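Local coordinates for protein oxidoreductase (Methanosarcina mazei, PDB 3KA7) that binds flavin-adenine dinucleotide and probably acts as an oxidoreductase of the flavin-containing amine oxidoreductase family, at residues A251-L256 against S392-V397; I284-D289 against E351-I356; L299-T304 against N308-V313; P385-P390 against M417-K422. One frame throughout, in Å; residues are numbered along the deposited sequence.

How the contacts relate
Contacts 1 and 4 belong to the nucleotide-binding part of the fold: contact 1 holds strand 394-396, and both segments of contact 4 lie against it. Their centres are about 11 Å apart, and the N387 O to V396 N bond ties one to the other. Contacts 2 and 3, with centres about 10 Å apart, reach one mixed sheet on the other side of the chain's centre, and I356 packs on T301 and T304 between them. Chemistry follows place. Contacts 1 and 2 are buried helix-on-strand packings made by a few small side-chain groups, mostly methyls; contact 3, also buried, is backbone pairing within a hairpin. Contact 4 is partly buried and pairs an apolar inner patch with a salt bridge at the surface.

Contact 1: A251-L256 against S392-V397; sequences AATAVL and SGLYVV
T253 is the one residue of helix segment 251-256 that meets segment 392-397, and it does so from CB outward. Its CB lies 4.1 Å from V396 CG2, so contact begins at the branch point. From there the side chain divides. OG1 stands 3.8 Å from V396 CG2, yet the polar business of this oxygen is elsewhere: it is hydrogen-bonded to S246 OG and to G249 O, which satisfies it in a buried position. The methyl branch, CG2, is turned anti to the backbone N by the chi1 of -59°, and this carries it across to the strand, where it reaches L394 CD2 at 4.1 Å, tip to tip. V396 is approached differently, its side chain and that of T253 sliding past each other in opposite directions, with V396 CG2 serving CB and both branches of the threonine.

The strand reached is 394-396, an outermost strand of a five-stranded parallel sheet in the order 3-2-1-4-5, consistent with a Rossmann-type dinucleotide-binding fold. Alternation along it gives L394 and V396 to the helix 250-256 face, whereas Y395, and V397 just after the strand, pack on helix 408-421. The fit is slight in area, with 110 Å² buried over both sides, and the nearest CA atoms, those of T253 and V396, are 7.6 Å apart. I222 of strand 219-225 touches both T253 and L394, adding an apolar neighbour on this face. The V396 side chain lies about 8 Å from the bound FAD.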
# COMPACT_ATOMS: atom_id res chain seq x y z
N ALA A 251 10.43 12.74 -5.66
CA ALA A 251 10.04 13.92 -6.43
C ALA A 251 9.87 15.18 -5.55
O ALA A 251 10.42 16.24 -5.85
CB ALA A 251 8.77 13.66 -7.21
N ALA A 252 9.09 15.04 -4.49
CA ALA A 252 8.83 16.14 -3.60
C ALA A 252 10.09 16.52 -2.82
O ALA A 252 10.33 17.68 -2.54
CB ALA A 252 7.69 15.78 -2.64
N THR A 253 10.90 15.52 -2.47
CA THR A 253 12.16 15.79 -1.79
C THR A 253 13.11 16.60 -2.67
O THR A 253 13.79 17.50 -2.19
CB THR A 253 12.83 14.49 -1.34
OG1 THR A 253 11.93 13.78 -0.45
CG2 THR A 253 14.14 14.79 -0.61
N ALA A 254 13.16 16.25 -3.96
CA ALA A 254 13.99 16.97 -4.91
C ALA A 254 13.59 18.44 -4.97
O ALA A 254 14.46 19.32 -4.99
CB ALA A 254 13.88 16.33 -6.28
N VAL A 255 12.29 18.71 -4.97
CA VAL A 255 11.82 20.10 -4.99
C VAL A 255 12.32 20.87 -3.76
O VAL A 255 12.72 22.03 -3.86
CB VAL A 255 10.27 20.17 -5.09
CG1 VAL A 255 9.78 21.63 -5.01
CG2 VAL A 255 9.80 19.52 -6.40
N LEU A 256 12.34 20.20 -2.61
CA LEU A 256 12.83 20.82 -1.37
C LEU A 256 14.34 21.09 -1.40
O LEU A 256 14.84 21.91 -0.63
CB LEU A 256 12.49 19.94 -0.15
CG LEU A 256 11.04 19.83 0.32
CD1 LEU A 256 10.91 18.92 1.56
CD2 LEU A 256 10.45 21.18 0.63
N SER A 392 24.70 13.53 1.37
CA SER A 392 24.91 12.74 2.57
C SER A 392 23.99 13.18 3.70
O SER A 392 23.72 14.37 3.86
CB SER A 392 26.38 12.78 3.01
OG SER A 392 27.09 11.85 2.23
N GLY A 393 23.50 12.21 4.47
CA GLY A 393 22.64 12.50 5.60
C GLY A 393 21.19 12.79 5.24
O GLY A 393 20.39 13.12 6.10
N LEU A 394 20.86 12.67 3.95
CA LEU A 394 19.47 12.82 3.50
C LEU A 394 18.98 11.52 2.87
O LEU A 394 19.53 11.07 1.87
CB LEU A 394 19.35 13.96 2.48
CG LEU A 394 17.98 14.11 1.83
CD1 LEU A 394 16.91 14.43 2.86
CD2 LEU A 394 18.03 15.18 0.76
N TYR A 395 17.95 10.93 3.48
CA TYR A 395 17.32 9.70 2.98
C TYR A 395 15.82 9.88 2.74
O TYR A 395 15.18 10.72 3.36
CB TYR A 395 17.53 8.56 3.98
CG TYR A 395 18.99 8.18 4.17
CD1 TYR A 395 19.57 7.20 3.38
CD2 TYR A 395 19.77 8.80 5.14
CE1 TYR A 395 20.92 6.84 3.55
CE2 TYR A 395 21.11 8.46 5.31
CZ TYR A 395 21.67 7.47 4.51
OH TYR A 395 23.00 7.12 4.67
N VAL A 396 15.29 9.08 1.83
CA VAL A 396 13.85 9.11 1.52
C VAL A 396 13.21 7.79 1.92
O VAL A 396 13.71 6.71 1.55
CB VAL A 396 13.61 9.35 0.01
CG1 VAL A 396 12.10 9.22 -0.31
CG2 VAL A 396 14.17 10.70 -0.39
N VAL A 397 12.12 7.87 2.67
CA VAL A 397 11.36 6.69 3.04
C VAL A 397 9.89 6.87 2.65
O VAL A 397 9.46 7.98 2.34
CB VAL A 397 11.44 6.41 4.54
CG1 VAL A 397 12.91 6.18 4.94
CG2 VAL A 397 10.84 7.57 5.34

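Contact 2: I284-D289 against E351-I356; sequences ICLAAD and EDLKEI
L353 presses one methyl, CD1, against two side chains of strand segment 284-289. L286 CD2 is the closer partner, 3.8 Å from L353 CD1, and the two leucines run past each other in opposite senses. I284 offers its short branch instead, with CG2 at 4.1 Å from L353 CD1; there the side chains cross obliquely. In L353 a chi2 of -178° sets CD1 anti to CA, extending this branch toward the strand. All three residues are buried, and the contact is wholly apolar, at 118 Å² in total.

The solvent side of the helix is looser and charged. K354 NZ faces E351 OE1 at 3.6 Å, a salt bridge between residues three apart on the helix. A separate polar edge is buried at D352, which bridges to R305, as E355 also does, and whose OD2 accepts from the backbone N atoms of R306 and I307, joining the helix to the 305-307 connection that leads into strand 307-311.

Strand 280-288 runs between strands 326-334 and 362-370 in the mixed sheet, and helix 342-356 lies over one face of it: besides I284 and L286, L353 touches C330, Y362 and I307, thus spanning four strands.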
# COMPACT_ATOMS: atom_id res chain seq x y z
N ILE A 284 -14.26 2.80 -2.93
CA ILE A 284 -15.68 3.02 -2.67
C ILE A 284 -16.01 2.40 -1.32
O ILE A 284 -15.87 1.19 -1.15
CB ILE A 284 -16.56 2.40 -3.77
CG1 ILE A 284 -16.23 3.03 -5.13
CG2 ILE A 284 -18.06 2.56 -3.42
CD1 ILE A 284 -16.98 2.39 -6.29
N CYS A 285 -16.45 3.23 -0.37
CA CYS A 285 -16.79 2.75 0.98
C CYS A 285 -18.30 2.58 1.08
O CYS A 285 -19.05 3.49 0.73
CB CYS A 285 -16.33 3.76 2.03
SG CYS A 285 -14.52 4.04 2.00
N LEU A 286 -18.74 1.41 1.55
CA LEU A 286 -20.16 1.10 1.66
C LEU A 286 -20.56 1.01 3.11
O LEU A 286 -19.83 0.45 3.92
CB LEU A 286 -20.47 -0.24 0.97
CG LEU A 286 -19.96 -0.42 -0.46
CD1 LEU A 286 -20.29 -1.82 -0.97
CD2 LEU A 286 -20.51 0.65 -1.41
N ALA A 287 -21.71 1.58 3.44
CA ALA A 287 -22.29 1.42 4.76
C ALA A 287 -23.27 0.26 4.62
O ALA A 287 -24.35 0.43 4.07
CB ALA A 287 -23.01 2.69 5.18
N ALA A 288 -22.88 -0.93 5.05
CA ALA A 288 -23.70 -2.12 4.80
C ALA A 288 -24.59 -2.44 5.99
O ALA A 288 -24.16 -2.34 7.12
CB ALA A 288 -22.81 -3.31 4.44
N ASP A 289 -25.83 -2.85 5.72
CA ASP A 289 -26.78 -3.23 6.77
C ASP A 289 -26.74 -4.74 7.03
O ASP A 289 -27.52 -5.27 7.85
CB ASP A 289 -28.20 -2.83 6.37
CG ASP A 289 -28.31 -1.37 6.06
OD1 ASP A 289 -28.37 -0.58 7.02
OD2 ASP A 289 -28.33 -1.01 4.87
N GLU A 351 -21.59 0.36 -11.16
CA GLU A 351 -22.28 -0.69 -11.90
C GLU A 351 -21.82 -2.06 -11.42
O GLU A 351 -22.62 -2.98 -11.28
CB GLU A 351 -22.00 -0.58 -13.40
CG GLU A 351 -22.48 0.72 -14.01
CD GLU A 351 -23.87 1.07 -13.56
OE1 GLU A 351 -24.80 0.30 -13.87
OE2 GLU A 351 -24.03 2.10 -12.88
N ASP A 352 -20.51 -2.18 -11.18
CA ASP A 352 -19.94 -3.45 -10.70
C ASP A 352 -20.58 -3.91 -9.39
O ASP A 352 -20.77 -5.11 -9.19
CB ASP A 352 -18.42 -3.35 -10.45
CG ASP A 352 -17.61 -3.37 -11.73
OD1 ASP A 352 -18.10 -3.87 -12.77
OD2 ASP A 352 -16.45 -2.89 -11.68
N LEU A 353 -20.85 -2.96 -8.49
CA LEU A 353 -21.43 -3.23 -7.17
C LEU A 353 -22.75 -4.01 -7.29
O LEU A 353 -23.02 -4.91 -6.50
CB LEU A 353 -21.68 -1.92 -6.42
CG LEU A 353 -20.46 -1.13 -5.96
CD1 LEU A 353 -20.90 0.12 -5.18
CD2 LEU A 353 -19.56 -2.01 -5.12
N LYS A 354 -23.54 -3.65 -8.28
CA LYS A 354 -24.84 -4.28 -8.47
C LYS A 354 -24.70 -5.75 -8.87
O LYS A 354 -25.58 -6.57 -8.59
CB LYS A 354 -25.62 -3.54 -9.55
CG LYS A 354 -25.83 -2.06 -9.26
CD LYS A 354 -26.50 -1.38 -10.46
CE LYS A 354 -26.53 0.14 -10.32
NZ LYS A 354 -27.36 0.74 -11.41
N GLU A 355 -23.58 -6.07 -9.51
CA GLU A 355 -23.32 -7.43 -10.00
C GLU A 355 -22.56 -8.26 -8.97
O GLU A 355 -22.73 -9.48 -8.89
CB GLU A 355 -22.57 -7.38 -11.33
CG GLU A 355 -23.40 -6.73 -12.46
CD GLU A 355 -22.66 -6.57 -13.78
OE1 GLU A 355 -21.44 -6.83 -13.86
OE2 GLU A 355 -23.31 -6.15 -14.75
N ILE A 356 -21.73 -7.59 -8.18
CA ILE A 356 -21.00 -8.24 -7.10
C ILE A 356 -21.94 -8.55 -5.93
O ILE A 356 -21.90 -9.64 -5.37
CB ILE A 356 -19.81 -7.36 -6.60
CG1 ILE A 356 -18.84 -7.09 -7.76
CG2 ILE A 356 -19.09 -8.06 -5.47
CD1 ILE A 356 -17.81 -5.96 -7.47

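Contact 3: L299-T304 against N308-V313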
# COMPACT_ATOMS: atom_id res chain seq x y z
N LEU A 299 -12.10 -10.28 -0.58
CA LEU A 299 -12.88 -10.91 -1.63
C LEU A 299 -12.40 -10.35 -2.96
O LEU A 299 -12.69 -9.21 -3.30
CB LEU A 299 -14.37 -10.61 -1.48
CG LEU A 299 -15.34 -11.16 -2.54
CD1 LEU A 299 -15.42 -12.68 -2.42
CD2 LEU A 299 -16.74 -10.52 -2.41
N LEU A 300 -11.63 -11.13 -3.71
CA LEU A 300 -11.20 -10.70 -5.04
C LEU A 300 -12.33 -10.88 -6.05
O LEU A 300 -13.09 -11.85 -5.98
CB LEU A 300 -9.96 -11.48 -5.49
CG LEU A 300 -8.70 -11.17 -4.69
CD1 LEU A 300 -7.55 -12.06 -5.16
CD2 LEU A 300 -8.33 -9.68 -4.79
N THR A 301 -12.46 -9.94 -6.99
CA THR A 301 -13.58 -9.95 -7.92
C THR A 301 -13.10 -9.80 -9.37
O THR A 301 -13.17 -8.71 -9.95
CB THR A 301 -14.59 -8.82 -7.59
OG1 THR A 301 -13.90 -7.56 -7.60
CG2 THR A 301 -15.23 -9.03 -6.20
N PRO A 302 -12.59 -10.89 -9.96
CA PRO A 302 -11.91 -10.77 -11.25
C PRO A 302 -12.80 -10.50 -12.46
O PRO A 302 -12.29 -10.08 -13.50
CB PRO A 302 -11.17 -12.11 -11.41
CG PRO A 302 -11.58 -12.98 -10.31
CD PRO A 302 -12.42 -12.20 -9.31
N TYR A 303 -14.11 -10.70 -12.33
CA TYR A 303 -15.00 -10.58 -13.49
C TYR A 303 -15.90 -9.35 -13.44
O TYR A 303 -17.13 -9.46 -13.43
CB TYR A 303 -15.81 -11.88 -13.69
CG TYR A 303 -14.90 -13.00 -14.14
CD1 TYR A 303 -14.76 -13.30 -15.48
CD2 TYR A 303 -14.15 -13.72 -13.20
CE1 TYR A 303 -13.89 -14.32 -15.90
CE2 TYR A 303 -13.28 -14.74 -13.61
CZ TYR A 303 -13.16 -15.02 -14.96
OH TYR A 303 -12.30 -16.02 -15.38
N THR A 304 -15.26 -8.18 -13.40
CA THR A 304 -15.94 -6.90 -13.28
C THR A 304 -15.40 -5.96 -14.36
O THR A 304 -14.44 -6.29 -15.07
CB THR A 304 -15.58 -6.25 -11.96
OG1 THR A 304 -14.15 -6.11 -11.91
CG2 THR A 304 -16.04 -7.12 -10.78
N ASN A 308 -11.53 -4.51 -8.30
CA ASN A 308 -10.60 -5.64 -8.20
C ASN A 308 -10.83 -6.51 -6.97
O ASN A 308 -10.52 -7.71 -6.95
CB ASN A 308 -9.16 -5.14 -8.17
CG ASN A 308 -8.81 -4.33 -9.38
OD1 ASN A 308 -8.46 -3.17 -9.25
ND2 ASN A 308 -8.94 -4.93 -10.58
N GLY A 309 -11.32 -5.89 -5.91
CA GLY A 309 -11.65 -6.67 -4.72
C GLY A 309 -12.23 -5.79 -3.64
O GLY A 309 -12.34 -4.58 -3.79
N VAL A 310 -12.62 -6.43 -2.55
CA VAL A 310 -13.24 -5.69 -1.47
C VAL A 310 -12.90 -6.34 -0.14
O VAL A 310 -12.57 -7.53 -0.11
CB VAL A 310 -14.77 -5.55 -1.74
CG1 VAL A 310 -15.21 -6.32 -2.99
CG2 VAL A 310 -15.61 -5.82 -0.52
N ASN A 311 -12.90 -5.55 0.93
CA ASN A 311 -12.76 -6.11 2.28
C ASN A 311 -13.83 -5.59 3.22
O ASN A 311 -14.66 -4.77 2.83
CB ASN A 311 -11.34 -5.98 2.87
CG ASN A 311 -10.97 -4.56 3.31
OD1 ASN A 311 -11.78 -3.62 3.24
ND2 ASN A 311 -9.73 -4.40 3.78
N GLU A 312 -13.85 -6.13 4.44
CA GLU A 312 -14.91 -5.82 5.40
C GLU A 312 -14.28 -5.91 6.78
O GLU A 312 -14.45 -6.90 7.49
CB GLU A 312 -16.01 -6.88 5.27
CG GLU A 312 -17.33 -6.49 5.87
CD GLU A 312 -18.46 -7.31 5.29
OE1 GLU A 312 -18.71 -8.43 5.80
OE2 GLU A 312 -19.08 -6.83 4.31
N VAL A 313 -13.53 -4.88 7.15
CA VAL A 313 -12.69 -4.99 8.33
C VAL A 313 -13.48 -5.00 9.64
O VAL A 313 -12.93 -5.31 10.71
CB VAL A 313 -11.60 -3.91 8.37
CG1 VAL A 313 -10.67 -4.07 7.14
CG2 VAL A 313 -12.22 -2.52 8.42
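L299 and V310 stand opposite each other as an antiparallel hydrogen-bonded pair, both side chains on one face of the sheet, while L300 projects to the other. The pairing is reciprocal but uneven. L299 N gives a straight bond of 2.8 Å to V310 O (173° at the hydrogen), whereas V310 N meets L299 O at 2.9 Å along a more bent path (147°).

V310 has CG1 almost eclipsing its backbone N (chi1 5°), a strained torsion; CG1 lies 3.8 Å from L299 O and 4.2 Å from T301 CG2, so it sits against the opposing chain at two points. On the reverse face L300 CD2 comes to 3.7 Å from N308 O. Its non-hydrogen-bonded partner, G309, has no side chain, and the chains close to 4.1 Å between L300 CA and G309 CA; a CB on G309 would crowd both L299 O and L300 CD2.

T301 N bonds N308 O at 3.0 Å from above the carbonyl plane, and S157 OG is a second partner of that oxygen. T301 OG1, however, is hydrogen-bonded to I307 O. Beyond the pair, L299 packs on T85 and R87, V310 on T328 and C330, and L300 on S157 and W161 of helix 149-163. The arrangement is a beta hairpin of strands 298-300 and 307-311 inside the mixed sheet, with the V310 side chain about 6 Å from that of the FAD-binding F54.

Contact 4: P385-P390 against M417-K422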
# COMPACT_ATOMS: atom_id res chain seq x y z
N PRO A 385 12.97 3.15 -6.57
CA PRO A 385 14.38 3.45 -6.53
C PRO A 385 14.84 3.21 -5.10
O PRO A 385 14.02 2.84 -4.25
CB PRO A 385 14.40 4.95 -6.82
CG PRO A 385 13.19 5.43 -6.12
CD PRO A 385 12.16 4.35 -6.29
N GLY A 386 16.12 3.39 -4.83
CA GLY A 386 16.61 3.25 -3.47
C GLY A 386 16.19 4.41 -2.59
O GLY A 386 15.37 5.25 -2.98
N ASN A 387 16.75 4.46 -1.38
CA ASN A 387 16.38 5.50 -0.42
C ASN A 387 17.40 6.61 -0.33
O ASN A 387 17.23 7.54 0.45
CB ASN A 387 16.23 4.92 0.98
CG ASN A 387 15.33 3.74 1.02
OD1 ASN A 387 14.10 3.89 1.02
ND2 ASN A 387 15.93 2.53 1.06
N GLU A 388 18.48 6.53 -1.12
CA GLU A 388 19.52 7.55 -1.04
C GLU A 388 19.29 8.71 -1.99
O GLU A 388 18.52 8.59 -2.94
CB GLU A 388 20.90 6.93 -1.29
CG GLU A 388 21.22 5.84 -0.28
CD GLU A 388 22.65 5.34 -0.33
OE1 GLU A 388 23.38 5.67 -1.28
OE2 GLU A 388 23.03 4.60 0.60
N THR A 389 19.99 9.81 -1.74
CA THR A 389 19.90 11.00 -2.57
C THR A 389 21.32 11.46 -2.85
O THR A 389 22.28 10.83 -2.36
CB THR A 389 19.12 12.14 -1.87
OG1 THR A 389 19.90 12.68 -0.79
CG2 THR A 389 17.79 11.62 -1.31
N PRO A 390 21.48 12.53 -3.62
CA PRO A 390 22.82 13.06 -3.91
C PRO A 390 23.52 13.63 -2.68
O PRO A 390 24.72 13.94 -2.75
CB PRO A 390 22.53 14.18 -4.92
CG PRO A 390 21.27 13.77 -5.59
CD PRO A 390 20.46 13.13 -4.49
N MSE A 417 13.73 0.01 7.19
CA MSE A 417 14.75 -0.86 7.79
C MSE A 417 16.09 -0.69 7.07
O MSE A 417 17.15 -0.66 7.70
CB MSE A 417 14.31 -2.32 7.72
CG MSE A 417 13.14 -2.67 8.62
SE MSE A 417 12.55 -4.50 8.27
CE MSE A 417 11.58 -4.85 9.93
N SER A 418 16.04 -0.57 5.75
CA SER A 418 17.26 -0.39 4.96
C SER A 418 18.01 0.89 5.33
O SER A 418 19.24 0.89 5.52
CB SER A 418 16.93 -0.40 3.46
OG SER A 418 18.07 -0.10 2.69
N VAL A 419 17.27 1.98 5.47
CA VAL A 419 17.84 3.26 5.88
C VAL A 419 18.44 3.16 7.27
O VAL A 419 19.56 3.62 7.52
CB VAL A 419 16.79 4.36 5.83
CG1 VAL A 419 17.27 5.60 6.55
CG2 VAL A 419 16.42 4.67 4.38
N MSE A 420 17.68 2.58 8.19
CA MSE A 420 18.14 2.46 9.57
C MSE A 420 19.46 1.69 9.63
O MSE A 420 20.36 2.06 10.38
CB MSE A 420 17.08 1.74 10.42
CG MSE A 420 15.74 2.47 10.51
SE MSE A 420 15.85 4.21 11.39
CE MSE A 420 15.71 5.39 9.83
N GLU A 421 19.57 0.63 8.84
CA GLU A 421 20.79 -0.18 8.82
C GLU A 421 21.95 0.63 8.26
O GLU A 421 23.09 0.49 8.71
CB GLU A 421 20.56 -1.45 8.00
CG GLU A 421 19.51 -2.38 8.60
CD GLU A 421 18.94 -3.38 7.60
OE1 GLU A 421 19.56 -3.59 6.53
OE2 GLU A 421 17.86 -3.95 7.87
N LYS A 422 21.66 1.48 7.29
CA LYS A 422 22.67 2.34 6.71
C LYS A 422 23.14 3.38 7.72
O LYS A 422 24.35 3.60 7.86
CB LYS A 422 22.15 3.02 5.44
CG LYS A 422 22.09 2.09 4.24
CD LYS A 422 21.46 2.77 3.02
CE LYS A 422 21.44 1.82 1.83
NZ LYS A 422 20.86 2.47 0.62
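N387 and V419 make the apolar part of the contact. V419 CG2 lies 3.4 Å from N387 CB, a close approach, and 3.7 Å from N387 CG, so the methyl abuts the root of the side chain as the two cross at a slant. A chi1 of 167° in V419 places CG2 beside its own backbone N, on the side facing the loop. The amide end of N387 lies beside the S418 side chain. With a glycine here the CB and amide would be absent, so V419 CG2 would probably face a gap and S418 would lose its neighbour.

Charge pairing sits at the surface. K422 NZ donates to E388 OE2 at 3.0 Å, approaching from above the carboxylate plane, 51° out of it. Both chains are extended beyond CG, and the carbon part of the lysine takes part too, with K422 CD 3.4 Å from E388 OE2. Y395 touches E388, K422 and V419 and so underlies both kinds of contact.

The loop is also bonded through its main chain: N387 pairs with V396, and G386 O accepts from the H250 side chain. The loop thus runs beside strand 394-396, which leads to the FAD-binding D399, and packs against helix 408-421, near whose start lies V409, also an FAD-binding residue. A strand leading to one FAD-binding residue and a helix starting near another is consistent with the FAD-binding domain of amine oxidoreductases.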